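Beta-gamma-crystallin (Geodia cydonium, PDB 4IAU) is a calcium-binding beta-gamma-crystallin built of Greek-key strands, with a biological role that is not known. Local coordinates at residues 36-41 / 77-82; 4-9 / 32-37. All blocks are in the same frame, centred on the assembly; numbering follows the deposited sequence.

Contact 1: residues 36-41 / 77-82; sequences KGMWIF and RPVKTF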
ATOM      1  N   LYS A  36      13.242   7.982  -1.969  1.00  5.54           N
ATOM      2  CA  LYS A  36      12.294   8.837  -1.268  1.00  5.47           C
ATOM      3  C   LYS A  36      10.979   8.083  -1.116  1.00  5.45           C
ATOM      4  O   LYS A  36      10.438   7.539  -2.063  1.00  5.81           O
ATOM      5  CB  LYS A  36      11.985  10.146  -1.997  1.00  6.65           C
ATOM      6  CG  LYS A  36      13.166  11.026  -2.310  1.00  8.96           C
ATOM      7  CD  LYS A  36      12.669  12.271  -3.124  1.00 11.97           C
ATOM      8  CE  LYS A  36      13.803  13.106  -3.526  1.00 13.19           C
ATOM      9  NZ  LYS A  36      13.175  14.168  -4.401  1.00 17.52           N
ATOM     10  N   GLY A  37      10.443   8.109   0.096  1.00  6.18           N
ATOM     11  CA  GLY A  37       9.109   7.597   0.354  1.00  6.50           C
ATOM     12  C   GLY A  37       9.123   6.119   0.713  1.00  5.93           C
ATOM     13  O   GLY A  37      10.073   5.587   1.285  1.00  6.56           O
HETATM   14  N   MSE A  38       8.003   5.454   0.421  1.00  6.03           N
HETATM   15  CA  MSE A  38       7.796   4.047   0.700  1.00  5.83           C
HETATM   16  C   MSE A  38       7.090   3.445  -0.517  1.00  5.85           C
HETATM   17  O   MSE A  38       6.153   4.058  -1.028  1.00  6.47           O
HETATM   18  CB  MSE A  38       6.930   3.847   1.934  0.52  7.95           C
HETATM   19  CG  MSE A  38       7.587   4.289   3.203  0.52  7.71           C
HETATM   20 SE   MSE A  38       6.462   3.835   4.745  0.52 13.74          SE
HETATM   21  CE  MSE A  38       5.270   2.642   3.828  0.52  7.95           C
ATOM     22  N   TRP A  39       7.538   2.285  -0.962  1.00  5.11           N
ATOM     23  CA  TRP A  39       7.013   1.687  -2.149  1.00  5.24           C
ATOM     24  C   TRP A  39       6.622   0.228  -1.909  1.00  5.08           C
ATOM     25  O   TRP A  39       7.239  -0.456  -1.113  1.00  6.74           O
ATOM     26  CB  TRP A  39       8.043   1.735  -3.296  1.00  5.18           C
ATOM     27  CG  TRP A  39       8.316   3.115  -3.799  1.00  5.38           C
ATOM     28  CD1 TRP A  39       9.002   4.107  -3.157  1.00  5.48           C
ATOM     29  CD2 TRP A  39       7.883   3.667  -5.037  1.00  4.79           C
ATOM     30  NE1 TRP A  39       9.038   5.246  -3.939  1.00  5.65           N
ATOM     31  CE2 TRP A  39       8.365   4.996  -5.101  1.00  5.18           C
ATOM     32  CE3 TRP A  39       7.169   3.153  -6.148  1.00  5.07           C
ATOM     33  CZ2 TRP A  39       8.125   5.825  -6.217  1.00  5.69           C
ATOM     34  CZ3 TRP A  39       6.924   3.968  -7.249  1.00  5.49           C
ATOM     35  CH2 TRP A  39       7.408   5.298  -7.259  1.00  5.88           C
ATOM     36  N   ILE A  40       5.649  -0.246  -2.673  1.00  4.81           N
ATOM     37  CA  ILE A  40       5.244  -1.640  -2.632  1.00  4.69           C
ATOM     38  C   ILE A  40       5.389  -2.184  -4.037  1.00  4.62           C
ATOM     39  O   ILE A  40       4.993  -1.548  -5.026  1.00  5.27           O
ATOM     40  CB  ILE A  40       3.795  -1.850  -2.119  1.00  5.31           C
ATOM     41  CG1 ILE A  40       3.513  -0.990  -0.908  1.00  6.73           C
ATOM     42  CG2 ILE A  40       3.574  -3.331  -1.819  1.00  5.51           C
ATOM     43  CD1 ILE A  40       2.119  -0.973  -0.408  1.00  8.71           C
ATOM     44  N   PHE A  41       5.974  -3.374  -4.125  1.00  4.73           N
ATOM     45  CA  PHE A  41       6.253  -4.104  -5.351  1.00  4.89           C
ATOM     46  C   PHE A  41       5.439  -5.380  -5.363  1.00  4.77           C
ATOM     47  O   PHE A  41       5.291  -6.026  -4.316  1.00  5.39           O
ATOM     48  CB  PHE A  41       7.744  -4.410  -5.506  0.61  5.67           C
ATOM     49  CG  PHE A  41       8.589  -3.138  -5.417  0.61  5.45           C
ATOM     50  CD1 PHE A  41       8.913  -2.643  -4.149  0.61  5.70           C
ATOM     51  CD2 PHE A  41       8.993  -2.471  -6.571  0.61  6.23           C
ATOM     52  CE1 PHE A  41       9.587  -1.429  -4.102  0.61  7.01           C
ATOM     53  CE2 PHE A  41       9.633  -1.254  -6.487  0.61  7.75           C
ATOM     54  CZ  PHE A  41       9.901  -0.747  -5.241  0.61  8.10           C
ATOM     55  N   ARG A  77       4.103   0.692  -6.676  1.00  4.66           N
ATOM     56  CA  ARG A  77       3.502   2.000  -6.443  1.00  4.87           C
ATOM     57  C   ARG A  77       3.983   2.578  -5.131  1.00  4.58           C
ATOM     58  O   ARG A  77       4.313   1.841  -4.192  1.00  5.02           O
ATOM     59  CB  ARG A  77       1.956   1.929  -6.455  1.00  5.33           C
ATOM     60  CG  ARG A  77       1.398   0.924  -5.436  1.00  5.51           C
ATOM     61  CD  ARG A  77      -0.126   0.920  -5.504  1.00  5.37           C
ATOM     62  NE  ARG A  77      -0.666  -0.207  -4.771  1.00  5.40           N
ATOM     63  CZ  ARG A  77      -1.949  -0.582  -4.831  1.00  5.25           C
ATOM     64  NH1 ARG A  77      -2.819   0.148  -5.537  1.00  5.55           N
ATOM     65  NH2 ARG A  77      -2.368  -1.656  -4.206  1.00  5.48           N
ATOM     66  N   PRO A  78       3.977   3.901  -5.009  1.00  4.72           N
ATOM     67  CA  PRO A  78       4.310   4.543  -3.753  1.00  5.08           C
ATOM     68  C   PRO A  78       3.119   4.488  -2.803  1.00  5.34           C
ATOM     69  O   PRO A  78       1.966   4.359  -3.181  1.00  6.09           O
ATOM     70  CB  PRO A  78       4.631   5.986  -4.182  1.00  6.09           C
ATOM     71  CG  PRO A  78       3.705   6.216  -5.377  1.00  6.30           C
ATOM     72  CD  PRO A  78       3.677   4.903  -6.082  1.00  5.67           C
ATOM     73  N   VAL A  79       3.440   4.648  -1.512  1.00  5.72           N
ATOM     74  CA  VAL A  79       2.441   4.797  -0.492  1.00  5.93           C
ATOM     75  C   VAL A  79       2.293   6.302  -0.266  1.00  5.79           C
ATOM     76  O   VAL A  79       3.094   6.946   0.411  1.00  6.98           O
ATOM     77  CB  VAL A  79       2.807   4.061   0.797  1.00  6.77           C
ATOM     78  CG1 VAL A  79       1.700   4.204   1.840  1.00  8.21           C
ATOM     79  CG2 VAL A  79       3.093   2.566   0.517  1.00  7.41           C
ATOM     80  N   LYS A  80       1.285   6.919  -0.876  1.00  6.22           N
ATOM     81  CA  LYS A  80       1.274   8.366  -0.996  1.00  7.28           C
ATOM     82  C   LYS A  80       0.853   9.068   0.298  1.00  7.39           C
ATOM     83  O   LYS A  80       1.019  10.288   0.418  1.00  9.65           O
ATOM     84  CB  LYS A  80       0.377   8.842  -2.167  0.77  7.41           C
ATOM     85  CG  LYS A  80       0.886   8.314  -3.507  0.77  9.13           C
ATOM     86  CD  LYS A  80       0.237   9.064  -4.675  0.77 10.23           C
ATOM     87  CE  LYS A  80      -1.257   8.850  -4.734  0.77 10.73           C
ATOM     88  NZ  LYS A  80      -1.733   7.446  -4.656  0.77  9.89           N
ATOM     89  N   THR A  81       0.402   8.323   1.289  1.00  7.07           N
ATOM     90  CA  THR A  81       0.139   8.878   2.611  1.00  6.94           C
ATOM     91  C   THR A  81       1.287   8.691   3.563  1.00  7.01           C
ATOM     92  O   THR A  81       1.095   8.996   4.763  1.00  8.03           O
ATOM     93  CB  THR A  81      -1.193   8.333   3.177  1.00  7.40           C
ATOM     94  OG1 THR A  81      -0.993   6.987   3.409  1.00  8.84           O
ATOM     95  CG2 THR A  81      -2.371   8.700   2.300  1.00  8.40           C
ATOM     96  N   PHE A  82       2.445   8.279   3.096  1.00  7.69           N
ATOM     97  CA  PHE A  82       3.650   8.306   3.929  1.00  8.11           C
ATOM     98  C   PHE A  82       3.770   9.716   4.515  1.00  8.92           C
ATOM     99  O   PHE A  82       3.729  10.708   3.752  1.00 10.43           O
ATOM    100  CB  PHE A  82       4.802   7.953   3.032  1.00  9.75           C
ATOM    101  CG  PHE A  82       6.161   8.069   3.701  1.00 12.27           C
ATOM    102  CD1 PHE A  82       6.473   7.371   4.827  1.00 16.40           C
ATOM    103  CD2 PHE A  82       7.118   8.899   3.212  1.00 13.69           C
ATOM    104  CE1 PHE A  82       7.720   7.468   5.452  1.00 19.44           C
ATOM    105  CE2 PHE A  82       8.405   8.999   3.750  1.00 16.86           C
ATOM    106  CZ  PHE A  82       8.687   8.229   4.851  1.00 17.65           C
TER
HETATM  107  O   HOH W   1       5.829   7.254  -0.405  1.00  7.66           O

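Contact 2: residues 4-9 / 32-37; sequences AKVTLV and VRVTKG. With GOL (glycerol), chain F.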
ATOM      1  N   ALA A   4       7.943  10.902  -3.933  1.00  8.03           N
ATOM      2  CA  ALA A   4       8.391   9.503  -3.798  1.00  6.68           C
ATOM      3  C   ALA A   4       9.259   9.187  -5.003  1.00  5.92           C
ATOM      4  O   ALA A   4       8.981   9.645  -6.112  1.00  6.70           O
ATOM      5  CB  ALA A   4       7.198   8.575  -3.719  1.00  8.42           C
ATOM      6  N   LYS A   5      10.303   8.371  -4.781  1.00  5.51           N
ATOM      7  CA  LYS A   5      11.233   8.070  -5.858  1.00  5.24           C
ATOM      8  C   LYS A   5      11.900   6.734  -5.593  1.00  5.19           C
ATOM      9  O   LYS A   5      12.312   6.457  -4.455  1.00  5.96           O
ATOM     10  CB  LYS A   5      12.238   9.203  -6.025  0.81  6.76           C
ATOM     11  CG  LYS A   5      12.982   9.192  -7.329  0.81  6.65           C
ATOM     12  CD  LYS A   5      13.891  10.434  -7.451  0.81  9.61           C
ATOM     13  CE  LYS A   5      14.575  10.429  -8.802  0.81  9.48           C
ATOM     14  NZ  LYS A   5      15.471  11.650  -8.857  0.81 15.98           N
ATOM     15  N   VAL A   6      12.040   5.934  -6.626  1.00  5.16           N
ATOM     16  CA  VAL A   6      12.727   4.658  -6.551  1.00  5.10           C
ATOM     17  C   VAL A   6      13.569   4.470  -7.814  1.00  5.01           C
ATOM     18  O   VAL A   6      13.143   4.794  -8.900  1.00  6.07           O
ATOM     19  CB  VAL A   6      11.743   3.489  -6.311  1.00  5.55           C
ATOM     20  CG1 VAL A   6      10.731   3.360  -7.456  1.00  6.11           C
ATOM     21  CG2 VAL A   6      12.482   2.183  -6.092  1.00  5.93           C
ATOM     22  N   THR A   7      14.750   3.899  -7.617  1.00  5.35           N
ATOM     23  CA  THR A   7      15.601   3.476  -8.694  1.00  5.73           C
ATOM     24  C   THR A   7      15.508   1.952  -8.826  1.00  5.38           C
ATOM     25  O   THR A   7      15.603   1.229  -7.835  1.00  6.21           O
ATOM     26  CB  THR A   7      17.072   3.825  -8.411  1.00  6.90           C
ATOM     27  OG1 THR A   7      17.211   5.242  -8.330  1.00  8.39           O
ATOM     28  CG2 THR A   7      18.022   3.267  -9.495  1.00  9.06           C
ATOM     29  N   LEU A   8      15.316   1.485 -10.057  1.00  5.74           N
ATOM     30  CA  LEU A   8      15.264   0.078 -10.377  1.00  5.29           C
ATOM     31  C   LEU A   8      16.299  -0.214 -11.441  1.00  5.51           C
ATOM     32  O   LEU A   8      16.550   0.579 -12.337  1.00  6.64           O
ATOM     33  CB  LEU A   8      13.875  -0.359 -10.880  1.00  6.15           C
ATOM     34  CG  LEU A   8      12.752  -0.257  -9.831  1.00  6.87           C
ATOM     35  CD1 LEU A   8      11.413  -0.450 -10.470  1.00  9.19           C
ATOM     36  CD2 LEU A   8      12.991  -1.243  -8.747  1.00 12.74           C
ATOM     37  N   VAL A   9      16.963  -1.373 -11.303  1.00  5.86           N
ATOM     38  CA  VAL A   9      18.062  -1.762 -12.182  1.00  5.94           C
ATOM     39  C   VAL A   9      17.809  -3.171 -12.705  1.00  5.96           C
ATOM     40  O   VAL A   9      17.419  -4.079 -11.969  1.00  6.27           O
ATOM     41  CB  VAL A   9      19.410  -1.690 -11.437  1.00  7.64           C
ATOM     42  CG1 VAL A   9      20.558  -1.915 -12.413  1.00  8.83           C
ATOM     43  CG2 VAL A   9      19.589  -0.386 -10.706  1.00  8.25           C
ATOM     44  N   VAL A  32      16.892  -2.813  -6.601  1.00  5.72           N
ATOM     45  CA  VAL A  32      16.065  -1.673  -6.189  1.00  5.53           C
ATOM     46  C   VAL A  32      16.796  -0.828  -5.165  1.00  6.07           C
ATOM     47  O   VAL A  32      17.513  -1.348  -4.294  1.00  7.29           O
ATOM     48  CB  VAL A  32      14.745  -2.209  -5.595  1.00  6.19           C
ATOM     49  CG1 VAL A  32      14.964  -3.123  -4.389  1.00  7.18           C
ATOM     50  CG2 VAL A  32      13.773  -1.060  -5.246  1.00  8.10           C
ATOM     51  N   ARG A  33      16.526   0.472  -5.198  1.00  5.98           N
ATOM     52  CA  ARG A  33      16.858   1.400  -4.131  1.00  6.10           C
ATOM     53  C   ARG A  33      15.756   2.463  -4.051  1.00  5.34           C
ATOM     54  O   ARG A  33      15.651   3.297  -4.935  1.00  6.04           O
ATOM     55  CB  ARG A  33      18.196   2.078  -4.323  1.00  6.88           C
ATOM     56  CG  ARG A  33      18.574   3.019  -3.202  1.00  7.13           C
ATOM     57  CD  ARG A  33      19.881   3.685  -3.450  1.00  8.24           C
ATOM     58  NE  ARG A  33      20.110   4.784  -2.531  1.00  7.77           N
ATOM     59  CZ  ARG A  33      21.159   5.588  -2.584  1.00  8.83           C
ATOM     60  NH1 ARG A  33      22.102   5.367  -3.496  1.00 11.31           N
ATOM     61  NH2 ARG A  33      21.188   6.598  -1.718  1.00 11.00           N
ATOM     62  N   VAL A  34      14.944   2.403  -2.980  1.00  6.01           N
ATOM     63  CA  VAL A  34      14.005   3.479  -2.707  1.00  5.46           C
ATOM     64  C   VAL A  34      14.788   4.674  -2.169  1.00  5.69           C
ATOM     65  O   VAL A  34      15.476   4.552  -1.148  1.00  7.15           O
ATOM     66  CB  VAL A  34      12.943   3.057  -1.684  1.00  6.37           C
ATOM     67  CG1 VAL A  34      12.109   4.254  -1.290  1.00  6.62           C
ATOM     68  CG2 VAL A  34      12.068   1.956  -2.244  1.00  7.19           C
ATOM     69  N   THR A  35      14.721   5.803  -2.860  1.00  5.56           N
ATOM     70  CA  THR A  35      15.450   7.002  -2.428  1.00  5.92           C
ATOM     71  C   THR A  35      14.537   7.998  -1.712  1.00  5.61           C
ATOM     72  O   THR A  35      15.062   8.756  -0.885  1.00  6.44           O
ATOM     73  CB  THR A  35      16.168   7.629  -3.606  1.00  7.36           C
ATOM     74  OG1 THR A  35      15.225   7.989  -4.592  1.00  8.89           O
ATOM     75  CG2 THR A  35      17.215   6.659  -4.154  1.00  8.93           C
ATOM     76  N   LYS A  36      13.242   7.982  -1.969  1.00  5.54           N
ATOM     77  CA  LYS A  36      12.294   8.837  -1.268  1.00  5.47           C
ATOM     78  C   LYS A  36      10.979   8.083  -1.116  1.00  5.45           C
ATOM     79  O   LYS A  36      10.438   7.539  -2.063  1.00  5.81           O
ATOM     80  CB  LYS A  36      11.985  10.146  -1.997  1.00  6.65           C
ATOM     81  CG  LYS A  36      13.166  11.026  -2.310  1.00  8.96           C
ATOM     82  CD  LYS A  36      12.669  12.271  -3.124  1.00 11.97           C
ATOM     83  CE  LYS A  36      13.803  13.106  -3.526  1.00 13.19           C
ATOM     84  NZ  LYS A  36      13.175  14.168  -4.401  1.00 17.52           N
ATOM     85  N   GLY A  37      10.443   8.109   0.096  1.00  6.18           N
ATOM     86  CA  GLY A  37       9.109   7.597   0.354  1.00  6.50           C
ATOM     87  C   GLY A  37       9.123   6.119   0.713  1.00  5.93           C
ATOM     88  O   GLY A  37      10.073   5.587   1.285  1.00  6.56           O
TER
HETATM   89  C1  GOL F 804      14.353  14.402  -8.666  1.00 32.72           C
HETATM   90  O1  GOL F 804      13.014  13.802  -8.801  1.00 32.13           O
HETATM   91  C2  GOL F 804      14.276  15.018  -7.307  1.00 32.16           C
HETATM   92  O2  GOL F 804      13.032  14.466  -6.866  1.00 36.06           O
HETATM   93  C3  GOL F 804      15.391  14.810  -6.324  1.00 27.86           C
HETATM   94  O3  GOL F 804      15.739  13.402  -5.998  1.00 35.27           O
HETATM   95  O   HOH W   2      15.865   7.425  -7.152  1.00 11.26           O

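Contact 1: residues 36-41 / 77-82
The ring of Pro78 lies over one face of the Trp39 indole. Pro78 CB sits 3.9 Å from the centroid of the six-membered ring of Trp39, a CH-pi contact almost on the ring normal. Pro78 CD covers the same ring nearer its rim, 3.6 Å from Trp39 CZ3. The indole CG stands beside the backbone N (chi1 -68°), which swings the ring across the neighbouring strand. Replacing Trp39 by alanine is likely to uncover the Pro78 ring, leave a gap toward the neighbouring sheet and deprive Lys36 O of its indole donor. On the side of the strand away from the indole, Val79 CG2 touches both Ile40 CD1 (3.8 Å) and Met38 CE (4.0 Å). Met38 is a selenomethionine here. In the conformer described, its CG rests over a face of the Phe82 ring, off centre. Its SE lies oblique to that ring, 3.5 Å from Phe82 CD1, as a Met-aromatic contact.

Further out, the backbones pair as antiparallel strands. Ile40 and Arg77 exchange two hydrogen bonds, and Val79 N gives a third to Met38 O at 2.8 Å. Beyond this, water 1 accepts from Met38 N and donates to Val79 O. A rather long hydrogen bond from Trp39 NE1 to Lys36 O, 3.3 Å and in the ring plane, helps hold the indole's rotation. The Arg77 guanidinium leaves the pair for the backbone oxygens of Gly96 and Phe94. In this Greek-key crystallin domain, main-chain bonds thus set the register at the edge of the sheet, and apolar side chains tie that edge to the turn 79-82.

Contact 2: residues 4-9 / 32-37
Val32 CG2 sits in the notch formed by Val6 and Leu8 of the adjacent strand. Val6 CG2 and Leu8 CD2 each come within 3.6 Å of it. Leu8 runs alongside Val32. Val6 CG1 lies between the backbone N and the carbonyl carbon (chi1 61°), which leaves CG2 anti to N and turned to Val32. The same CG2 also meets Val34 CG2, at 3.9 Å. The three valines and Leu8 form a close apolar patch on one face of the sheet. Phe18 and Phe41 add to the packing around it.

The other face carries Lys5, Thr7, Arg33 and Lys36. Here a classic beta bulge breaks the even spacing: one residue, Lys5, is matched by two, Thr35 and Lys36. Lys5 O takes hydrogen bonds from Thr35 N at 3.0 Å and Lys36 N at 3.1 Å. Thr35 OG1 fills the space beside Lys5 CB, 3.5 Å away. Water 2 lies between Thr35 OG1 and Thr7 OG1, and Asp17 also holds the Thr7 hydroxyl. The extended Lys5 and Lys36 chains flank a glycerol, probably from the crystallisation liquor. Strands 5-9 and 31-36 therefore present an apolar side to the core of the Greek-key domain, against Trp39 and Phe41, and a polar side that meets water.

Overall arrangement
The two contacts share Lys36 and Gly37, where strand 31-36 passes into strand 38-42. Their centres are 9 Å apart. Contact 2 belongs to a four-stranded antiparallel sheet and contact 1 to a three-stranded one, so the link carries the chain from one sheet to the other. Trp39 is one of the side chains on which the sheets meet: its CD1 lies 3.6 Å from Val34 CG1, and its CE2 3.7 Å from Val6 CG1. Pro78 CB adds a 3.7 Å contact to Ala4 CB. Contact 1 is nearer the calcium site, with the Arg77 side chain about 11 Å from the bound ion and about 7 Å from that of Lys90, a calcium-binding residue. Contact 2 lies farther off.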